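Local coordinates for copper-containing nitrite reductase (Thermus scotoductus, PDB 6HBE), which probably reduces nitrite to nitric oxide with electrons from cytochrome c, working as a copper-containing homotrimer in denitrification, at residues 255-265 and 277-285; 323-333 and 360-369. All coordinates share one frame; numbering follows the deposited sequence.

In the fold
Two ways of pairing neighbouring strands appear in this chain, and each carries one arginine–carboxylate salt bridge. Contact 1 is an antiparallel pairing inside a mixed sheet, with neighbouring strands on both flanks; contact 2 is parallel and involves strand 324-326, outermost within this chain in a sheet of the plastocyanin-like domain. Both are partly buried, and both reach the second subunit of the trimer. The centres of contacts 1 and 2 are about 54 Å apart, on opposite sides of the chain's centre, and they share no strand. The salt bridge of contact 1 matches oxygen to nitrogen one for one, whereas in contact 2 a single carboxylate oxygen takes both nitrogens and the arginine also forms a salt bridge with a neighbouring subunit.

Contact 1: residues 255-265 and 277-285; sequences VPPVEGDYTLV and LGILRAKKD
Tyr262 and Ala282 meet on the apolar face of this antiparallel pair, where Ala282 CB lies at the ring edge, 3.8 Å from Tyr262 CE1. Val255 CG1 reaches the same methyl. A hydrogen bond from Tyr262 OH to Val258 O (2.7 Å) ties the ring to the segment that leads into strand 260-266. On the other face, Val265 CG2 packs on Leu277 CD1 at 4.0 Å; the Val265 side chain is about 6 Å from a bound copper ion, near the copper-binding His267. The two strands lie between 213-217 and 192-194 in a mixed sheet, joined by the hydrogen-bonded pairs Gly260–Ala282, Tyr262–Leu280 and Leu264–Gly278. Outward, beside Asp261 in a non-hydrogen-bonded pair, Arg281 swings CG away from its own amide nitrogen (chi1 -176°) and, bent at chi3, presents NE to Asp261 OD1 (2.8 Å) and NH2 to Asp261 OD2 (3.0 Å), both on syn lone pairs, the carboxylate and guanidinium planes 11° apart. Glu259 OE2 accepts from Lys284 N at 2.7 Å through its anti lone pair, while Arg88 of the second subunit hydrogen-bonds Glu259 O. The two nearly straight bonds from Arg281 fix the rotation of the Asp261 carboxylate and probably stabilise its negative charge.

Contact 2: residues 323-333 and 360-369; sequences HTVRVPLDPAL and PKVLEIPVGT
Arg326 and Glu364 are brought together by complementary torsions: the arginine sends CG anti to its backbone N (chi1 -173°) and bends at chi3, while the glutamate sets CG beside its own N (chi1 -59°) and then runs extended. Their ends meet side-on, with Arg326 NE and NH2 each 2.7 Å from Glu364 OE1. NE comes nearly along the C-O axis of that oxygen; NH2 arrives on its syn side, somewhat out of the carboxylate plane. Sharing one acceptor bends both bonds, the NH2 bond to 140°, but leaves Glu364 OE2 to form a salt bridge with Arg439. On the same face Thr324 CG2 lies against the carboxylate carbon, and Thr324 OG1, which is hydrogen-bonded to Gly320 O, sits over Val362 CB.

The parallel backbones are joined by Val325 N to Val362 O, Glu364 N to Val325 O and Val327 N to Glu364 O. Where this pattern gives out, one water bridges His323 O and Lys361 N. Val325 and Leu363, on the other face, add apolar contacts with Pro360 and Val327 as their neighbours: Val325 CG2 touches Pro360 CB at 3.7 Å, and Leu363 CD1 reaches CG2 of Val327. Farther on, Leu329 CD1 packs on Pro366 CG, also at 3.7 Å, at the start of the type II turn Pro366-Thr369.

Asp330 N-caps helix 331-334, its OD1 accepting from Ala332 N, and the same OD1 forms a salt bridge with Arg326 of the third subunit. Through its remaining NH1, Arg326 forms a salt bridge with Asp330 OD1 of the second subunit, linking this strand to the trimer interface. Within the chain, strand 362-366 lies between 324-326 and 435-443 in a sheet of the cupredoxin domain, and Leu363 extends from it onto strands 349-353 and 370-375.

Contact 1: residues 255-265 and 277-285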
loop_
_atom_site.group_PDB
_atom_site.type_symbol
_atom_site.label_atom_id
_atom_site.label_comp_id
_atom_site.label_asym_id
_atom_site.label_seq_id
_atom_site.Cartn_x
_atom_site.Cartn_y
_atom_site.Cartn_z
ATOM N N VAL C 255 17.683 28.049 -2.494
ATOM C CA VAL C 255 17.852 27.647 -3.883
ATOM C C VAL C 255 19.369 27.819 -4.167
ATOM O O VAL C 255 19.912 28.922 -3.922
ATOM C CB VAL C 255 17.019 28.502 -4.861
ATOM C CG1 VAL C 255 17.210 28.025 -6.289
ATOM C CG2 VAL C 255 15.520 28.465 -4.555
ATOM N N PRO C 256 20.055 26.753 -4.633
ATOM C CA PRO C 256 21.467 26.851 -5.012
ATOM C C PRO C 256 21.733 27.951 -6.057
ATOM O O PRO C 256 20.822 28.391 -6.757
ATOM C CB PRO C 256 21.778 25.456 -5.598
ATOM C CG PRO C 256 20.813 24.535 -4.894
ATOM C CD PRO C 256 19.570 25.358 -4.746
ATOM N N PRO C 257 22.990 28.400 -6.166
ATOM C CA PRO C 257 23.267 29.572 -7.025
ATOM C C PRO C 257 23.373 29.289 -8.517
ATOM O O PRO C 257 24.252 29.866 -9.193
ATOM C CB PRO C 257 24.589 30.111 -6.442
ATOM C CG PRO C 257 25.239 28.910 -5.819
ATOM C CD PRO C 257 24.103 28.101 -5.249
ATOM N N VAL C 258 22.487 28.444 -9.057
ATOM C CA VAL C 258 22.555 28.010 -10.441
ATOM C C VAL C 258 21.135 28.008 -10.978
ATOM O O VAL C 258 20.239 27.450 -10.329
ATOM C CB VAL C 258 23.146 26.580 -10.575
ATOM C CG1 VAL C 258 23.120 26.108 -12.017
ATOM C CG2 VAL C 258 24.552 26.508 -10.005
ATOM N N GLU C 259 20.936 28.621 -12.148
ATOM C CA GLU C 259 19.629 28.693 -12.793
ATOM C C GLU C 259 19.184 27.322 -13.357
ATOM O O GLU C 259 20.017 26.481 -13.688
ATOM C CB GLU C 259 19.656 29.697 -13.967
ATOM C CG GLU C 259 19.892 31.146 -13.561
ATOM C CD GLU C 259 19.721 32.138 -14.716
ATOM O OE1 GLU C 259 20.212 31.877 -15.833
ATOM O OE2 GLU C 259 19.072 33.182 -14.513
ATOM N N GLY C 260 17.868 27.160 -13.514
ATOM C CA GLY C 260 17.267 25.980 -14.097
ATOM C C GLY C 260 16.122 25.428 -13.250
ATOM O O GLY C 260 15.741 26.004 -12.229
ATOM N N ASP C 261 15.574 24.306 -13.693
ATOM C CA ASP C 261 14.407 23.703 -13.031
ATOM C C ASP C 261 14.832 22.812 -11.841
ATOM O O ASP C 261 15.727 21.987 -11.982
ATOM C CB ASP C 261 13.605 22.871 -14.038
ATOM C CG ASP C 261 12.808 23.709 -15.012
ATOM O OD1 ASP C 261 12.790 24.969 -14.892
ATOM O OD2 ASP C 261 12.181 23.100 -15.925
ATOM N N TYR C 262 14.184 23.008 -10.688
ATOM C CA TYR C 262 14.361 22.195 -9.515
ATOM C C TYR C 262 12.997 21.547 -9.254
ATOM O O TYR C 262 12.050 22.234 -8.858
ATOM C CB TYR C 262 14.795 23.060 -8.316
ATOM C CG TYR C 262 16.208 23.660 -8.426
ATOM C CD1 TYR C 262 16.426 24.872 -9.086
ATOM C CD2 TYR C 262 17.296 23.026 -7.859
ATOM C CE1 TYR C 262 17.715 25.424 -9.195
ATOM C CE2 TYR C 262 18.602 23.541 -7.965
ATOM C CZ TYR C 262 18.800 24.758 -8.624
ATOM O OH TYR C 262 20.072 25.303 -8.721
ATOM N N THR C 263 12.895 20.251 -9.546
ATOM C CA THR C 263 11.597 19.568 -9.612
ATOM C C THR C 263 11.158 19.113 -8.204
ATOM O O THR C 263 11.904 18.422 -7.519
ATOM C CB THR C 263 11.676 18.403 -10.618
ATOM O OG1 THR C 263 11.835 18.936 -11.936
ATOM C CG2 THR C 263 10.435 17.547 -10.600
ATOM N N LEU C 264 9.931 19.450 -7.829
ATOM C CA LEU C 264 9.307 19.005 -6.571
ATOM C C LEU C 264 8.521 17.722 -6.852
ATOM O O LEU C 264 7.684 17.673 -7.781
ATOM C CB LEU C 264 8.350 20.087 -6.064
ATOM C CG LEU C 264 7.587 19.812 -4.775
ATOM C CD1 LEU C 264 8.565 19.888 -3.597
ATOM C CD2 LEU C 264 6.416 20.786 -4.588
ATOM N N VAL C 265 8.755 16.688 -6.050
ATOM C CA VAL C 265 8.185 15.367 -6.358
ATOM C C VAL C 265 8.111 14.531 -5.075
ATOM O O VAL C 265 8.886 14.763 -4.088
ATOM C CB VAL C 265 9.010 14.673 -7.489
ATOM C CG1 VAL C 265 10.390 14.268 -7.009
ATOM C CG2 VAL C 265 8.272 13.479 -8.121
ATOM N N LEU C 277 3.910 15.834 -9.165
ATOM C CA LEU C 277 5.204 16.317 -9.621
ATOM C C LEU C 277 4.959 17.781 -10.072
ATOM O O LEU C 277 3.938 18.060 -10.722
ATOM C CB LEU C 277 5.719 15.437 -10.789
ATOM C CG LEU C 277 7.140 15.726 -11.366
ATOM C CD1 LEU C 277 7.836 14.480 -11.925
ATOM C CD2 LEU C 277 7.138 16.859 -12.409
ATOM N N GLY C 278 5.838 18.700 -9.672
ATOM C CA GLY C 278 5.789 20.129 -10.104
ATOM C C GLY C 278 7.191 20.717 -10.272
ATOM O O GLY C 278 8.186 20.013 -10.003
ATOM N N ILE C 279 7.283 21.962 -10.753
ATOM C CA ILE C 279 8.586 22.583 -11.117
ATOM C C ILE C 279 8.758 23.928 -10.402
ATOM O O ILE C 279 7.857 24.767 -10.482
ATOM C CB ILE C 279 8.699 22.828 -12.644
ATOM C CG1 ILE C 279 8.729 21.507 -13.398
ATOM C CG2 ILE C 279 9.972 23.622 -12.999
ATOM C CD1 ILE C 279 8.517 21.603 -14.901
ATOM N N LEU C 280 9.895 24.113 -9.712
ATOM C CA LEU C 280 10.393 25.425 -9.273
ATOM C C LEU C 280 11.401 25.928 -10.337
ATOM O O LEU C 280 12.461 25.346 -10.496
ATOM C CB LEU C 280 11.086 25.301 -7.915
ATOM C CG LEU C 280 10.304 24.537 -6.818
ATOM C CD1 LEU C 280 11.075 24.493 -5.521
ATOM C CD2 LEU C 280 8.924 25.118 -6.596
ATOM N N ARG C 281 11.052 26.983 -11.079
ATOM C CA ARG C 281 11.866 27.442 -12.213
ATOM C C ARG C 281 12.725 28.620 -11.783
ATOM O O ARG C 281 12.227 29.744 -11.637
ATOM C CB ARG C 281 10.971 27.786 -13.411
ATOM C CG ARG C 281 11.733 28.193 -14.692
ATOM C CD ARG C 281 10.905 27.914 -15.945
ATOM N NE ARG C 281 10.848 26.487 -16.273
ATOM C CZ ARG C 281 10.041 25.928 -17.191
ATOM N NH1 ARG C 281 9.140 26.641 -17.897
ATOM N NH2 ARG C 281 10.133 24.615 -17.428
ATOM N N ALA C 282 14.021 28.350 -11.575
ATOM C CA ALA C 282 14.939 29.325 -10.990
ATOM C C ALA C 282 15.557 30.174 -12.109
ATOM O O ALA C 282 16.164 29.623 -13.056
ATOM C CB ALA C 282 16.020 28.634 -10.165
ATOM N N LYS C 283 15.337 31.490 -12.026
ATOM C CA LYS C 283 15.924 32.493 -12.970
ATOM C C LYS C 283 16.351 33.712 -12.200
ATOM O O LYS C 283 15.629 34.178 -11.319
ATOM C CB LYS C 283 14.911 32.954 -14.011
ATOM C CG LYS C 283 14.547 31.873 -14.990
ATOM C CD LYS C 283 13.634 32.384 -16.089
ATOM C CE LYS C 283 13.344 31.263 -17.089
ATOM N NZ LYS C 283 12.037 31.486 -17.760
ATOM N N LYS C 284 17.524 34.245 -12.545
ATOM C CA LYS C 284 18.092 35.427 -11.865
ATOM C C LYS C 284 17.145 36.619 -11.860
ATOM O O LYS C 284 17.059 37.345 -10.876
ATOM C CB LYS C 284 19.412 35.855 -12.559
ATOM C CG LYS C 284 20.599 34.923 -12.327
ATOM C CD LYS C 284 20.937 34.805 -10.844
ATOM C CE LYS C 284 22.376 34.379 -10.538
ATOM N NZ LYS C 284 22.725 33.034 -11.083
ATOM N N ASP C 285 16.400 36.792 -12.938
ATOM C CA ASP C 285 15.502 37.980 -13.043
ATOM C C ASP C 285 14.031 37.699 -12.642
ATOM O O ASP C 285 13.128 38.472 -12.989
ATOM C CB ASP C 285 15.593 38.595 -14.466
ATOM C CG ASP C 285 15.284 37.591 -15.589
ATOM O OD1 ASP C 285 14.913 36.424 -15.295
ATOM O OD2 ASP C 285 15.438 37.972 -16.780
#

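Contact 2: residues 323-333 and 360-369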
loop_
_atom_site.group_PDB
_atom_site.type_symbol
_atom_site.label_atom_id
_atom_site.label_comp_id
_atom_site.label_asym_id
_atom_site.label_seq_id
_atom_site.Cartn_x
_atom_site.Cartn_y
_atom_site.Cartn_z
ATOM N N HIS C 323 -16.993 1.008 -16.632
ATOM C CA HIS C 323 -17.450 0.523 -15.313
ATOM C C HIS C 323 -18.532 -0.570 -15.347
ATOM O O HIS C 323 -19.133 -0.878 -14.310
ATOM C CB HIS C 323 -17.976 1.706 -14.509
ATOM C CG HIS C 323 -16.967 2.787 -14.321
ATOM N ND1 HIS C 323 -16.039 2.761 -13.306
ATOM C CD2 HIS C 323 -16.719 3.914 -15.029
ATOM C CE1 HIS C 323 -15.264 3.827 -13.389
ATOM N NE2 HIS C 323 -15.662 4.550 -14.419
ATOM N N THR C 324 -18.754 -1.151 -16.526
ATOM C CA THR C 324 -19.843 -2.103 -16.780
ATOM C C THR C 324 -19.341 -3.548 -16.793
ATOM O O THR C 324 -18.389 -3.849 -17.491
ATOM C CB THR C 324 -20.494 -1.805 -18.156
ATOM O OG1 THR C 324 -20.990 -0.455 -18.161
ATOM C CG2 THR C 324 -21.651 -2.767 -18.453
ATOM N N VAL C 325 -20.000 -4.421 -16.033
ATOM C CA VAL C 325 -19.777 -5.854 -16.069
ATOM C C VAL C 325 -20.988 -6.509 -16.786
ATOM O O VAL C 325 -22.100 -6.438 -16.270
ATOM C CB VAL C 325 -19.643 -6.425 -14.644
ATOM C CG1 VAL C 325 -19.648 -7.955 -14.660
ATOM C CG2 VAL C 325 -18.351 -5.939 -13.970
ATOM N N ARG C 326 -20.752 -7.138 -17.942
ATOM C CA ARG C 326 -21.766 -7.986 -18.604
ATOM C C ARG C 326 -21.438 -9.458 -18.380
ATOM O O ARG C 326 -20.383 -9.946 -18.804
ATOM C CB ARG C 326 -21.851 -7.689 -20.098
ATOM C CG ARG C 326 -23.003 -8.419 -20.827
ATOM C CD ARG C 326 -23.072 -8.000 -22.287
ATOM N NE ARG C 326 -23.468 -6.600 -22.415
ATOM C CZ ARG C 326 -23.496 -5.908 -23.550
ATOM N NH1 ARG C 326 -23.171 -6.476 -24.711
ATOM N NH2 ARG C 326 -23.866 -4.629 -23.524
ATOM N N VAL C 327 -22.355 -10.145 -17.708
ATOM C CA VAL C 327 -22.232 -11.558 -17.348
ATOM C C VAL C 327 -22.932 -12.450 -18.412
ATOM O O VAL C 327 -24.040 -12.129 -18.843
ATOM C CB VAL C 327 -22.872 -11.759 -15.963
ATOM C CG1 VAL C 327 -22.905 -13.223 -15.558
ATOM C CG2 VAL C 327 -22.120 -10.932 -14.916
ATOM N N PRO C 328 -22.288 -13.554 -18.852
ATOM C CA PRO C 328 -23.014 -14.558 -19.659
ATOM C C PRO C 328 -23.845 -15.470 -18.751
ATOM O O PRO C 328 -23.679 -15.448 -17.529
ATOM C CB PRO C 328 -21.886 -15.339 -20.347
ATOM C CG PRO C 328 -20.749 -15.261 -19.368
ATOM C CD PRO C 328 -20.858 -13.916 -18.682
ATOM N N LEU C 329 -24.739 -16.266 -19.334
ATOM C CA LEU C 329 -25.596 -17.169 -18.553
ATOM C C LEU C 329 -24.724 -18.210 -17.831
ATOM O O LEU C 329 -23.820 -18.784 -18.444
ATOM C CB LEU C 329 -26.629 -17.848 -19.487
ATOM C CG LEU C 329 -27.893 -18.490 -18.903
ATOM C CD1 LEU C 329 -28.741 -17.511 -18.105
ATOM C CD2 LEU C 329 -28.719 -19.098 -20.030
ATOM N N ASP C 330 -24.967 -18.394 -16.527
ATOM C CA ASP C 330 -24.256 -19.389 -15.707
ATOM C C ASP C 330 -24.386 -20.744 -16.418
ATOM O O ASP C 330 -25.491 -21.093 -16.867
ATOM C CB ASP C 330 -24.859 -19.454 -14.296
ATOM C CG ASP C 330 -24.012 -20.273 -13.294
ATOM O OD1 ASP C 330 -23.799 -21.499 -13.481
ATOM O OD2 ASP C 330 -23.594 -19.692 -12.264
ATOM N N PRO C 331 -23.269 -21.497 -16.557
ATOM C CA PRO C 331 -23.359 -22.840 -17.174
ATOM C C PRO C 331 -24.454 -23.753 -16.557
ATOM O O PRO C 331 -25.069 -24.549 -17.277
ATOM C CB PRO C 331 -21.954 -23.431 -16.948
ATOM C CG PRO C 331 -21.045 -22.251 -16.747
ATOM C CD PRO C 331 -21.882 -21.142 -16.179
ATOM N N ALA C 332 -24.697 -23.615 -15.249
ATOM C CA ALA C 332 -25.755 -24.363 -14.552
ATOM C C ALA C 332 -27.182 -23.966 -14.964
ATOM O O ALA C 332 -28.102 -24.779 -14.834
ATOM C CB ALA C 332 -25.592 -24.244 -13.043
ATOM N N LEU C 333 -27.369 -22.727 -15.427
ATOM C CA LEU C 333 -28.638 -22.300 -16.038
ATOM C C LEU C 333 -28.727 -22.661 -17.522
ATOM O O LEU C 333 -29.808 -23.000 -18.001
ATOM C CB LEU C 333 -28.872 -20.786 -15.872
ATOM C CG LEU C 333 -29.199 -20.260 -14.468
ATOM C CD1 LEU C 333 -29.196 -18.732 -14.454
ATOM C CD2 LEU C 333 -30.531 -20.805 -13.953
ATOM N N PRO C 360 -20.104 -3.901 -8.938
ATOM C CA PRO C 360 -19.861 -2.931 -10.017
ATOM C C PRO C 360 -20.948 -1.840 -10.114
ATOM O O PRO C 360 -22.080 -2.050 -9.640
ATOM C CB PRO C 360 -19.860 -3.827 -11.269
ATOM C CG PRO C 360 -20.767 -4.958 -10.912
ATOM C CD PRO C 360 -20.652 -5.173 -9.426
ATOM N N LYS C 361 -20.586 -0.666 -10.647
ATOM C CA LYS C 361 -21.527 0.446 -10.823
ATOM C C LYS C 361 -22.697 0.122 -11.793
ATOM O O LYS C 361 -23.845 0.530 -11.549
ATOM C CB LYS C 361 -20.809 1.713 -11.314
ATOM C CG LYS C 361 -19.857 2.346 -10.289
ATOM C CD LYS C 361 -19.032 3.480 -10.896
ATOM C CE LYS C 361 -18.036 4.128 -9.907
ATOM N NZ LYS C 361 -18.673 4.590 -8.638
ATOM N N VAL C 362 -22.375 -0.589 -12.865
ATOM C CA VAL C 362 -23.340 -1.003 -13.899
ATOM C C VAL C 362 -23.205 -2.503 -14.127
ATOM O O VAL C 362 -22.117 -2.999 -14.452
ATOM C CB VAL C 362 -23.084 -0.284 -15.239
ATOM C CG1 VAL C 362 -24.148 -0.660 -16.287
ATOM C CG2 VAL C 362 -23.006 1.202 -15.060
ATOM N N LEU C 363 -24.321 -3.227 -13.983
ATOM C CA LEU C 363 -24.349 -4.685 -14.127
ATOM C C LEU C 363 -25.398 -5.053 -15.201
ATOM O O LEU C 363 -26.540 -4.564 -15.138
ATOM C CB LEU C 363 -24.707 -5.307 -12.782
ATOM C CG LEU C 363 -24.776 -6.829 -12.661
ATOM C CD1 LEU C 363 -23.427 -7.512 -12.875
ATOM C CD2 LEU C 363 -25.339 -7.212 -11.313
ATOM N N GLU C 364 -24.989 -5.885 -16.153
ATOM C CA GLU C 364 -25.843 -6.403 -17.243
ATOM C C GLU C 364 -25.897 -7.941 -17.144
ATOM O O GLU C 364 -24.892 -8.620 -17.351
ATOM C CB GLU C 364 -25.349 -5.934 -18.603
ATOM C CG GLU C 364 -25.308 -4.411 -18.716
ATOM C CD GLU C 364 -24.872 -3.877 -20.057
ATOM O OE1 GLU C 364 -24.120 -4.560 -20.789
ATOM O OE2 GLU C 364 -25.248 -2.725 -20.378
ATOM N N ILE C 365 -27.082 -8.468 -16.798
ATOM C CA ILE C 365 -27.305 -9.903 -16.545
ATOM C C ILE C 365 -28.396 -10.466 -17.481
ATOM O O ILE C 365 -29.311 -9.722 -17.874
ATOM C CB ILE C 365 -27.722 -10.196 -15.087
ATOM C CG1 ILE C 365 -28.812 -9.231 -14.615
ATOM C CG2 ILE C 365 -26.524 -10.090 -14.143
ATOM C CD1 ILE C 365 -29.468 -9.644 -13.325
ATOM N N PRO C 366 -28.295 -11.760 -17.846
ATOM C CA PRO C 366 -29.390 -12.415 -18.616
ATOM C C PRO C 366 -30.578 -12.787 -17.726
ATOM O O PRO C 366 -30.402 -13.047 -16.527
ATOM C CB PRO C 366 -28.726 -13.680 -19.166
ATOM C CG PRO C 366 -27.664 -14.010 -18.144
ATOM C CD PRO C 366 -27.163 -12.682 -17.619
ATOM N N VAL C 367 -31.786 -12.808 -18.306
ATOM C CA VAL C 367 -32.987 -13.242 -17.578
ATOM C C VAL C 367 -32.780 -14.599 -16.895
ATOM O O VAL C 367 -32.108 -15.493 -17.447
ATOM C CB VAL C 367 -34.258 -13.303 -18.487
ATOM C CG1 VAL C 367 -34.705 -11.895 -18.887
ATOM C CG2 VAL C 367 -34.038 -14.176 -19.725
ATOM N N GLY C 368 -33.349 -14.738 -15.694
ATOM C CA GLY C 368 -33.176 -15.940 -14.874
ATOM C C GLY C 368 -32.103 -15.805 -13.795
ATOM O O GLY C 368 -32.006 -16.658 -12.900
ATOM N N THR C 369 -31.303 -14.737 -13.856
ATOM C CA THR C 369 -30.139 -14.587 -12.963
ATOM C C THR C 369 -30.547 -14.026 -11.612
ATOM O O THR C 369 -31.422 -13.159 -11.517
ATOM C CB THR C 369 -29.068 -13.678 -13.614
ATOM O OG1 THR C 369 -28.606 -14.288 -14.812
ATOM C CG2 THR C 369 -27.837 -13.457 -12.676
HETATM O O HOH W 1 -17.893 -0.848 -11.891
#